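Putative adhesin (Komagataella phaffii, PDB 5FX8) probably acts as a cell-surface adhesin in cell-cell contacts, this chain being its N-terminal part with two cohesin-like domains. Local coordinates at residues T18-D23 with Q151-S156; D23-S28 with V142-L147; L147-P152 with S201-F206. All coordinates share one frame; numbering follows the deposited sequence.

Interaction 1. Residues T18-D23 with Q151-S156; sequences TAYLSD and QPIKLS
The junction between the two cohesin-like domains is where Tyr20, the first residue of a type I turn in the first, lies against Ile153 and Leu155 of the edge strand 153-158 in the second. Tyr20 CE2 comes 4.3 Å from Leu155 CD2, a methyl that approaches the ring obliquely. The hydroxyl end passes by Ile153, with Tyr20 OH 4.5 Å from Ile153 CG2. With CG placed anti to the carbonyl carbon (chi1 -69°), the tyrosine ring reaches out of the turn to the strand. Ile153 and Leu155 stand two residues apart and so meet it from the same side of the strand. The phenol oxygen is hydrogen-bonded to Asp148 N in the linker, and Arg13 makes a cation-pi contact with the ring.

The backbone from Tyr20 to Asp23 forms the turn, closed by Asp23 N to Tyr20 O at 3.2 Å. The carboxylate of Asp23 folds back to accept Tyr20 N through OD2, from above its plane, and pairs with Arg13 as well. An aromatic side chain projecting from a braced turn onto an edge strand makes this a small, buried, mainly apolar contact at the junction of two beta-sandwich domains.

Interaction 2. Residues D23-S28 with V142-L147; sequences DWFVVS and VDLVAL
The Phe25 ring turns its edge to the strand opposite: Val142 CG1 lies in the ring plane, and Leu144 CD2 stands near that plane at the same end of the ring. Val142 CG1 meets Phe25 CE2 at 3.8 Å, while Leu144 CD2 is 4.2 Å from the neighbouring ring carbon, Phe25 CZ. The two aliphatic side chains approach differently, Val142 at a slant to the phenylalanine and Leu144 at nearly a right angle to it. In Val142 the methyl CG1 is anti to the backbone N (chi1 152°), and this is the branch that reaches the ring.

Phe25 and Val142 have the closest CA atoms of the two segments, 9.6 Å apart, a spacing too wide for backbone hydrogen bonds and suited to two beta sheets stacked across a hydrophobic core. One layer holds strand 25-31 between strands 4-11 and 101-114; the other holds strand 137-144 between 18-19 and 126-132, as expected for the sandwich of a cohesin-like domain. Val142 and Leu144, two residues apart, face this core together. Ala19, Val9 and Leu114 also touch Phe25, so the ring has neighbours from both sheets. Within its own sheet, the backbone of Phe25 is hydrogen-bonded to that of Leu112 on strand 101-114.

Interaction 3. Residues L147-P152 with S201-F206; sequences LDRSQP and SSLNEF
Leu147 N donates to Phe206 O across the contact at 2.9 Å in a nearly straight bond (169°). The donor lies well above the carbonyl plane, 52° out of it, and so does not use a lone-pair direction. This is the sole hydrogen bond between the segments, and Leu147 CB (3.7 Å) and, more distantly, CD2 lie beside the same atom, Phe206 O.

In the partner loop, Asn204 OD1 accepts from both Phe206 N and Asp208 N. The bond from Phe206 N to Asn204 OD1 is 2.8 Å long but bent (133° at the hydrogen), and it closes an Asx turn.

The remaining contact is van der Waals packing of Leu203 against the Arg149 side chain. The arginine, bent at chi2, lies obliquely across the tip of Leu203, whose CD1 is 4.0 Å from Arg149 NE and also near Arg149 CG. Leu147 CD2, from the same segment as the arginine, sits over one guanidinium face near its rim, 3.7 Å above the plane. Arg149 NH1 forms a salt bridge with Asp168; that partner may offset the nearness of Arg262 to Arg149 NH2.

Around Arg149 the backbone is bridged by the Asp148 carboxylate, which accepts from Ser150 and Gln151. Ser150 N, at 3.3 Å from Asp148 OD1, closes a second Asx turn, and Ser150 OG meets the same oxygen from its syn side. The other oxygen, Asp148 OD2, takes Gln151 NE2 at 3.2 Å, nearly along the C-O axis. The contact thus joins two irregular loops, each bent by an Asx turn: one runs from strand 137-144 to strand 153-158, and the other follows strand 189-200.

From the N terminus, residues 18-23 lead directly into 23-28, and both find partners more than a hundred residues later. Interaction 2 closes the inner loop, joining the two layers of the first sandwich; interaction 1 closes a slightly longer one around it, reaching from the turn after strand 18-19 to the first strand of the second domain. Interaction 3 follows interaction 2 in series: the linker, having left strand 137-144, binds the 201-206 loop through its 147-152 part, which also supplies Gln151 and Pro152 to the start of 151-156. Contact is direct as well: Leu21 packs on Phe206, and Ala19 is hydrogen-bonded to the backbone of Asp143 and Val145.

Interaction 1. Residues T18-D23 with Q151-S156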
loop_
_atom_site.group_PDB
_atom_site.type_symbol
_atom_site.label_atom_id
_atom_site.label_comp_id
_atom_site.label_asym_id
_atom_site.label_seq_id
_atom_site.Cartn_x
_atom_site.Cartn_y
_atom_site.Cartn_z
ATOM N N THR C 18 15.776 -45.180 33.409
ATOM C CA THR C 18 15.391 -43.777 33.296
ATOM C C THR C 18 13.968 -43.585 33.810
ATOM O O THR C 18 13.058 -44.328 33.432
ATOM C CB THR C 18 15.504 -43.334 31.840
ATOM O OG1 THR C 18 16.873 -43.401 31.446
ATOM C CG2 THR C 18 15.027 -41.927 31.668
ATOM N N ALA C 19 13.770 -42.588 34.661
ATOM C CA ALA C 19 12.468 -42.425 35.267
ATOM C C ALA C 19 12.207 -40.958 35.537
ATOM O O ALA C 19 13.138 -40.174 35.696
ATOM C CB ALA C 19 12.369 -43.212 36.565
ATOM N N TYR C 20 10.926 -40.598 35.571
ATOM C CA TYR C 20 10.455 -39.328 36.097
ATOM C C TYR C 20 10.246 -39.434 37.601
ATOM O O TYR C 20 10.060 -40.516 38.150
ATOM C CB TYR C 20 9.140 -38.915 35.444
ATOM C CG TYR C 20 9.242 -38.542 34.011
ATOM C CD1 TYR C 20 10.435 -38.086 33.478
ATOM C CD2 TYR C 20 8.152 -38.633 33.182
ATOM C CE1 TYR C 20 10.529 -37.734 32.159
ATOM C CE2 TYR C 20 8.239 -38.280 31.845
ATOM C CZ TYR C 20 9.427 -37.834 31.347
ATOM O OH TYR C 20 9.536 -37.491 30.032
ATOM N N LEU C 21 10.260 -38.289 38.272
ATOM C CA LEU C 21 9.992 -38.325 39.694
ATOM C C LEU C 21 8.587 -38.805 39.975
ATOM O O LEU C 21 8.303 -39.226 41.097
ATOM C CB LEU C 21 10.193 -36.954 40.312
ATOM C CG LEU C 21 11.597 -36.379 40.387
ATOM C CD1 LEU C 21 11.515 -34.973 40.930
ATOM C CD2 LEU C 21 12.437 -37.233 41.284
ATOM N N SER C 22 7.706 -38.751 38.977
ATOM C CA SER C 22 6.296 -39.059 39.138
ATOM C C SER C 22 5.958 -40.502 38.789
ATOM O O SER C 22 4.790 -40.885 38.879
ATOM C CB SER C 22 5.457 -38.114 38.271
ATOM O OG SER C 22 5.612 -38.403 36.893
ATOM N N ASP C 23 6.949 -41.301 38.421
ATOM C CA ASP C 23 6.732 -42.622 37.871
ATOM C C ASP C 23 6.385 -43.648 38.942
ATOM O O ASP C 23 6.710 -43.495 40.123
ATOM C CB ASP C 23 7.968 -43.073 37.121
ATOM C CG ASP C 23 8.117 -42.378 35.810
ATOM O OD1 ASP C 23 7.150 -41.698 35.389
ATOM O OD2 ASP C 23 9.182 -42.536 35.187
ATOM N N GLN C 151 9.411 -33.824 22.282
ATOM C CA GLN C 151 8.248 -34.328 21.590
ATOM C C GLN C 151 7.070 -34.163 22.529
ATOM O O GLN C 151 7.269 -33.851 23.704
ATOM C CB GLN C 151 8.453 -35.782 21.191
ATOM C CG GLN C 151 8.816 -36.669 22.340
ATOM C CD GLN C 151 8.870 -38.117 21.939
ATOM O OE1 GLN C 151 8.253 -38.506 20.960
ATOM N NE2 GLN C 151 9.615 -38.926 22.691
ATOM N N PRO C 152 5.842 -34.326 22.062
ATOM C CA PRO C 152 4.707 -34.286 22.985
ATOM C C PRO C 152 4.787 -35.413 24.000
ATOM O O PRO C 152 5.024 -36.568 23.650
ATOM C CB PRO C 152 3.503 -34.454 22.061
ATOM C CG PRO C 152 3.997 -34.019 20.744
ATOM C CD PRO C 152 5.400 -34.447 20.669
ATOM N N ILE C 153 4.572 -35.068 25.264
ATOM C CA ILE C 153 4.496 -36.041 26.335
ATOM C C ILE C 153 3.116 -35.963 26.983
ATOM O O ILE C 153 2.347 -35.044 26.735
ATOM C CB ILE C 153 5.605 -35.853 27.375
ATOM C CG1 ILE C 153 5.478 -34.497 28.047
ATOM C CG2 ILE C 153 6.945 -36.006 26.721
ATOM C CD1 ILE C 153 6.473 -34.302 29.129
ATOM N N LYS C 154 2.812 -36.967 27.812
ATOM C CA LYS C 154 1.563 -37.088 28.551
ATOM C C LYS C 154 1.890 -37.348 30.019
ATOM O O LYS C 154 2.806 -38.109 30.316
ATOM C CB LYS C 154 0.721 -38.220 27.973
ATOM C CG LYS C 154 -0.749 -38.002 28.162
ATOM C CD LYS C 154 -1.431 -39.193 28.721
ATOM C CE LYS C 154 -1.328 -40.333 27.792
ATOM N NZ LYS C 154 -2.073 -41.475 28.353
ATOM N N LEU C 155 1.167 -36.714 30.943
ATOM C CA LEU C 155 1.398 -36.876 32.379
ATOM C C LEU C 155 0.084 -37.141 33.112
ATOM O O LEU C 155 -0.951 -36.595 32.733
ATOM C CB LEU C 155 2.088 -35.635 32.972
ATOM C CG LEU C 155 3.437 -35.240 32.350
ATOM C CD1 LEU C 155 3.992 -33.990 32.984
ATOM C CD2 LEU C 155 4.456 -36.344 32.446
ATOM N N SER C 156 0.115 -37.990 34.151
ATOM C CA SER C 156 -1.043 -38.316 34.984
ATOM C C SER C 156 -0.904 -37.648 36.340
ATOM O O SER C 156 0.199 -37.507 36.859
ATOM C CB SER C 156 -1.191 -39.825 35.244
ATOM O OG SER C 156 -1.180 -40.632 34.085
#

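Interaction 2. Residues D23-S28 with V142-L147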
loop_
_atom_site.group_PDB
_atom_site.type_symbol
_atom_site.label_atom_id
_atom_site.label_comp_id
_atom_site.label_asym_id
_atom_site.label_seq_id
_atom_site.Cartn_x
_atom_site.Cartn_y
_atom_site.Cartn_z
ATOM N N ASP C 23 6.949 -41.301 38.421
ATOM C CA ASP C 23 6.732 -42.622 37.871
ATOM C C ASP C 23 6.385 -43.648 38.942
ATOM O O ASP C 23 6.710 -43.495 40.123
ATOM C CB ASP C 23 7.968 -43.073 37.121
ATOM C CG ASP C 23 8.117 -42.378 35.810
ATOM O OD1 ASP C 23 7.150 -41.698 35.389
ATOM O OD2 ASP C 23 9.182 -42.536 35.187
ATOM N N TRP C 24 5.691 -44.697 38.505
ATOM C CA TRP C 24 5.622 -45.945 39.245
ATOM C C TRP C 24 6.926 -46.701 39.035
ATOM O O TRP C 24 7.350 -46.913 37.895
ATOM C CB TRP C 24 4.460 -46.816 38.773
ATOM C CG TRP C 24 3.096 -46.331 39.073
ATOM C CD1 TRP C 24 2.234 -45.733 38.208
ATOM C CD2 TRP C 24 2.396 -46.445 40.316
ATOM N NE1 TRP C 24 1.053 -45.435 38.838
ATOM C CE2 TRP C 24 1.126 -45.870 40.133
ATOM C CE3 TRP C 24 2.728 -46.953 41.573
ATOM C CZ2 TRP C 24 0.195 -45.796 41.156
ATOM C CZ3 TRP C 24 1.807 -46.874 42.585
ATOM C CH2 TRP C 24 0.560 -46.303 42.375
ATOM N N PHE C 25 7.553 -47.108 40.142
ATOM C CA PHE C 25 8.782 -47.885 40.145
ATOM C C PHE C 25 8.469 -49.337 40.463
ATOM O O PHE C 25 7.994 -49.648 41.557
ATOM C CB PHE C 25 9.758 -47.335 41.170
ATOM C CG PHE C 25 10.271 -45.982 40.838
ATOM C CD1 PHE C 25 9.529 -44.853 41.132
ATOM C CD2 PHE C 25 11.506 -45.832 40.225
ATOM C CE1 PHE C 25 10.016 -43.603 40.819
ATOM C CE2 PHE C 25 11.989 -44.576 39.918
ATOM C CZ PHE C 25 11.246 -43.462 40.217
ATOM N N VAL C 26 8.741 -50.216 39.506
ATOM C CA VAL C 26 8.595 -51.654 39.681
ATOM C C VAL C 26 9.746 -52.139 40.553
ATOM O O VAL C 26 10.888 -52.206 40.093
ATOM C CB VAL C 26 8.602 -52.353 38.321
ATOM C CG1 VAL C 26 8.429 -53.833 38.461
ATOM C CG2 VAL C 26 7.526 -51.779 37.479
ATOM N N VAL C 27 9.467 -52.463 41.810
ATOM C CA VAL C 27 10.473 -53.005 42.723
ATOM C C VAL C 27 10.338 -54.524 42.730
ATOM O O VAL C 27 9.391 -55.053 43.308
ATOM C CB VAL C 27 10.315 -52.444 44.137
ATOM C CG1 VAL C 27 11.351 -53.033 45.032
ATOM C CG2 VAL C 27 10.459 -50.973 44.122
ATOM N N SER C 28 11.295 -55.232 42.131
ATOM C CA SER C 28 11.210 -56.669 41.880
ATOM C C SER C 28 12.131 -57.466 42.797
ATOM O O SER C 28 13.330 -57.201 42.870
ATOM C CB SER C 28 11.564 -56.980 40.433
ATOM O OG SER C 28 10.641 -56.372 39.567
ATOM N N VAL C 142 18.814 -45.896 39.580
ATOM C CA VAL C 142 17.901 -45.305 38.609
ATOM C C VAL C 142 18.287 -43.846 38.363
ATOM O O VAL C 142 18.630 -43.117 39.297
ATOM C CB VAL C 142 16.448 -45.436 39.107
ATOM C CG1 VAL C 142 15.584 -44.329 38.566
ATOM C CG2 VAL C 142 15.898 -46.776 38.696
ATOM N N ASP C 143 18.214 -43.413 37.106
ATOM C CA ASP C 143 18.503 -42.030 36.731
ATOM C C ASP C 143 17.227 -41.191 36.747
ATOM O O ASP C 143 16.312 -41.436 35.956
ATOM C CB ASP C 143 19.142 -41.986 35.345
ATOM C CG ASP C 143 19.833 -40.668 35.059
ATOM O OD1 ASP C 143 20.338 -40.035 36.009
ATOM O OD2 ASP C 143 19.897 -40.279 33.876
ATOM N N LEU C 144 17.175 -40.190 37.629
ATOM C CA LEU C 144 16.008 -39.318 37.754
ATOM C C LEU C 144 16.141 -38.190 36.738
ATOM O O LEU C 144 16.800 -37.178 36.972
ATOM C CB LEU C 144 15.860 -38.796 39.176
ATOM C CG LEU C 144 15.633 -39.888 40.231
ATOM C CD1 LEU C 144 15.430 -39.287 41.594
ATOM C CD2 LEU C 144 14.481 -40.826 39.900
ATOM N N VAL C 145 15.479 -38.358 35.644
ATOM C CA VAL C 145 15.629 -37.538 34.463
ATOM C C VAL C 145 14.568 -36.442 34.446
ATOM O O VAL C 145 13.482 -36.572 35.029
ATOM C CB VAL C 145 15.534 -38.460 33.238
ATOM C CG1 VAL C 145 14.082 -38.673 32.853
ATOM C CG2 VAL C 145 16.332 -37.923 32.136
ATOM N N ALA C 146 14.899 -35.337 33.782
ATOM C CA ALA C 146 13.964 -34.237 33.588
ATOM C C ALA C 146 13.013 -34.541 32.442
ATOM O O ALA C 146 13.248 -35.422 31.614
ATOM C CB ALA C 146 14.701 -32.936 33.287
ATOM N N LEU C 147 11.936 -33.779 32.399
ATOM C CA LEU C 147 10.871 -34.055 31.459
ATOM C C LEU C 147 11.402 -34.032 30.038
ATOM O O LEU C 147 12.231 -33.196 29.685
ATOM C CB LEU C 147 9.759 -33.027 31.633
ATOM C CG LEU C 147 8.404 -33.383 32.228
ATOM C CD1 LEU C 147 8.488 -34.576 33.127
ATOM C CD2 LEU C 147 7.887 -32.191 32.991
#

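Interaction 3. Residues L147-P152 with S201-F206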
loop_
_atom_site.group_PDB
_atom_site.type_symbol
_atom_site.label_atom_id
_atom_site.label_comp_id
_atom_site.label_asym_id
_atom_site.label_seq_id
_atom_site.Cartn_x
_atom_site.Cartn_y
_atom_site.Cartn_z
ATOM N N LEU C 147 11.936 -33.779 32.399
ATOM C CA LEU C 147 10.871 -34.055 31.459
ATOM C C LEU C 147 11.402 -34.032 30.038
ATOM O O LEU C 147 12.231 -33.196 29.685
ATOM C CB LEU C 147 9.759 -33.027 31.633
ATOM C CG LEU C 147 8.404 -33.383 32.228
ATOM C CD1 LEU C 147 8.488 -34.576 33.127
ATOM C CD2 LEU C 147 7.887 -32.191 32.991
ATOM N N ASP C 148 10.923 -34.959 29.222
ATOM C CA ASP C 148 11.314 -35.024 27.821
ATOM C C ASP C 148 10.689 -33.855 27.061
ATOM O O ASP C 148 9.475 -33.823 26.844
ATOM C CB ASP C 148 10.872 -36.360 27.247
ATOM C CG ASP C 148 11.325 -36.558 25.844
ATOM O OD1 ASP C 148 12.092 -35.715 25.381
ATOM O OD2 ASP C 148 10.951 -37.560 25.212
ATOM N N ARG C 149 11.506 -32.884 26.652
ATOM C CA ARG C 149 11.001 -31.699 25.974
ATOM C C ARG C 149 11.350 -31.699 24.500
ATOM O O ARG C 149 11.598 -30.644 23.925
ATOM C CB ARG C 149 11.522 -30.422 26.626
ATOM C CG ARG C 149 11.029 -30.167 28.043
ATOM C CD ARG C 149 9.553 -30.467 28.163
ATOM N NE ARG C 149 8.926 -29.815 29.300
ATOM C CZ ARG C 149 7.667 -30.026 29.641
ATOM N NH1 ARG C 149 6.951 -30.871 28.935
ATOM N NH2 ARG C 149 7.127 -29.408 30.674
ATOM N N SER C 150 11.378 -32.873 23.882
ATOM C CA SER C 150 11.697 -33.017 22.467
ATOM C C SER C 150 10.539 -33.566 21.658
ATOM O O SER C 150 10.690 -33.784 20.457
ATOM C CB SER C 150 12.902 -33.941 22.281
ATOM O OG SER C 150 12.482 -35.304 22.296
ATOM N N GLN C 151 9.411 -33.824 22.282
ATOM C CA GLN C 151 8.248 -34.328 21.590
ATOM C C GLN C 151 7.070 -34.163 22.529
ATOM O O GLN C 151 7.269 -33.851 23.704
ATOM C CB GLN C 151 8.453 -35.782 21.191
ATOM C CG GLN C 151 8.816 -36.669 22.340
ATOM C CD GLN C 151 8.870 -38.117 21.939
ATOM O OE1 GLN C 151 8.253 -38.506 20.960
ATOM N NE2 GLN C 151 9.615 -38.926 22.691
ATOM N N PRO C 152 5.842 -34.326 22.062
ATOM C CA PRO C 152 4.707 -34.286 22.985
ATOM C C PRO C 152 4.787 -35.413 24.000
ATOM O O PRO C 152 5.024 -36.568 23.650
ATOM C CB PRO C 152 3.503 -34.454 22.061
ATOM C CG PRO C 152 3.997 -34.019 20.744
ATOM C CD PRO C 152 5.400 -34.447 20.669
ATOM N N SER C 201 7.356 -20.624 29.706
ATOM C CA SER C 201 8.669 -20.527 29.102
ATOM C C SER C 201 9.819 -20.707 30.078
ATOM O O SER C 201 10.966 -20.771 29.634
ATOM C CB SER C 201 8.830 -19.176 28.406
ATOM O OG SER C 201 8.534 -18.140 29.324
ATOM N N SER C 202 9.563 -20.788 31.375
ATOM C CA SER C 202 10.640 -20.913 32.346
ATOM C C SER C 202 11.256 -22.311 32.362
ATOM O O SER C 202 12.326 -22.530 31.786
ATOM C CB SER C 202 10.119 -20.595 33.733
ATOM O OG SER C 202 9.326 -21.691 34.153
ATOM N N LEU C 203 10.584 -23.247 33.034
ATOM C CA LEU C 203 11.046 -24.619 33.261
ATOM C C LEU C 203 12.109 -24.657 34.345
ATOM O O LEU C 203 13.066 -23.879 34.306
ATOM C CB LEU C 203 11.591 -25.280 31.991
ATOM C CG LEU C 203 10.613 -25.426 30.842
ATOM C CD1 LEU C 203 11.068 -26.511 29.898
ATOM C CD2 LEU C 203 9.229 -25.716 31.374
ATOM N N ASN C 204 11.947 -25.558 35.315
ATOM C CA ASN C 204 12.913 -25.750 36.386
ATOM C C ASN C 204 13.946 -26.795 35.982
ATOM O O ASN C 204 14.074 -27.164 34.815
ATOM C CB ASN C 204 12.207 -26.129 37.682
ATOM C CG ASN C 204 11.394 -27.398 37.565
ATOM O OD1 ASN C 204 11.725 -28.319 36.814
ATOM N ND2 ASN C 204 10.314 -27.449 38.316
ATOM N N GLU C 205 14.708 -27.296 36.945
ATOM C CA GLU C 205 15.780 -28.197 36.555
ATOM C C GLU C 205 15.250 -29.561 36.134
ATOM O O GLU C 205 15.969 -30.316 35.477
ATOM C CB GLU C 205 16.799 -28.314 37.680
ATOM C CG GLU C 205 16.184 -28.502 39.049
ATOM C CD GLU C 205 17.199 -28.937 40.104
ATOM O OE1 GLU C 205 18.404 -29.048 39.778
ATOM O OE2 GLU C 205 16.791 -29.175 41.261
ATOM N N PHE C 206 13.999 -29.878 36.460
ATOM C CA PHE C 206 13.361 -31.100 36.003
ATOM C C PHE C 206 12.458 -30.874 34.807
ATOM O O PHE C 206 11.638 -31.740 34.490
ATOM C CB PHE C 206 12.569 -31.734 37.134
ATOM C CG PHE C 206 13.393 -32.576 38.043
ATOM C CD1 PHE C 206 13.826 -33.817 37.636
ATOM C CD2 PHE C 206 13.722 -32.136 39.308
ATOM C CE1 PHE C 206 14.568 -34.600 38.456
ATOM C CE2 PHE C 206 14.474 -32.923 40.143
ATOM C CZ PHE C 206 14.892 -34.163 39.715
#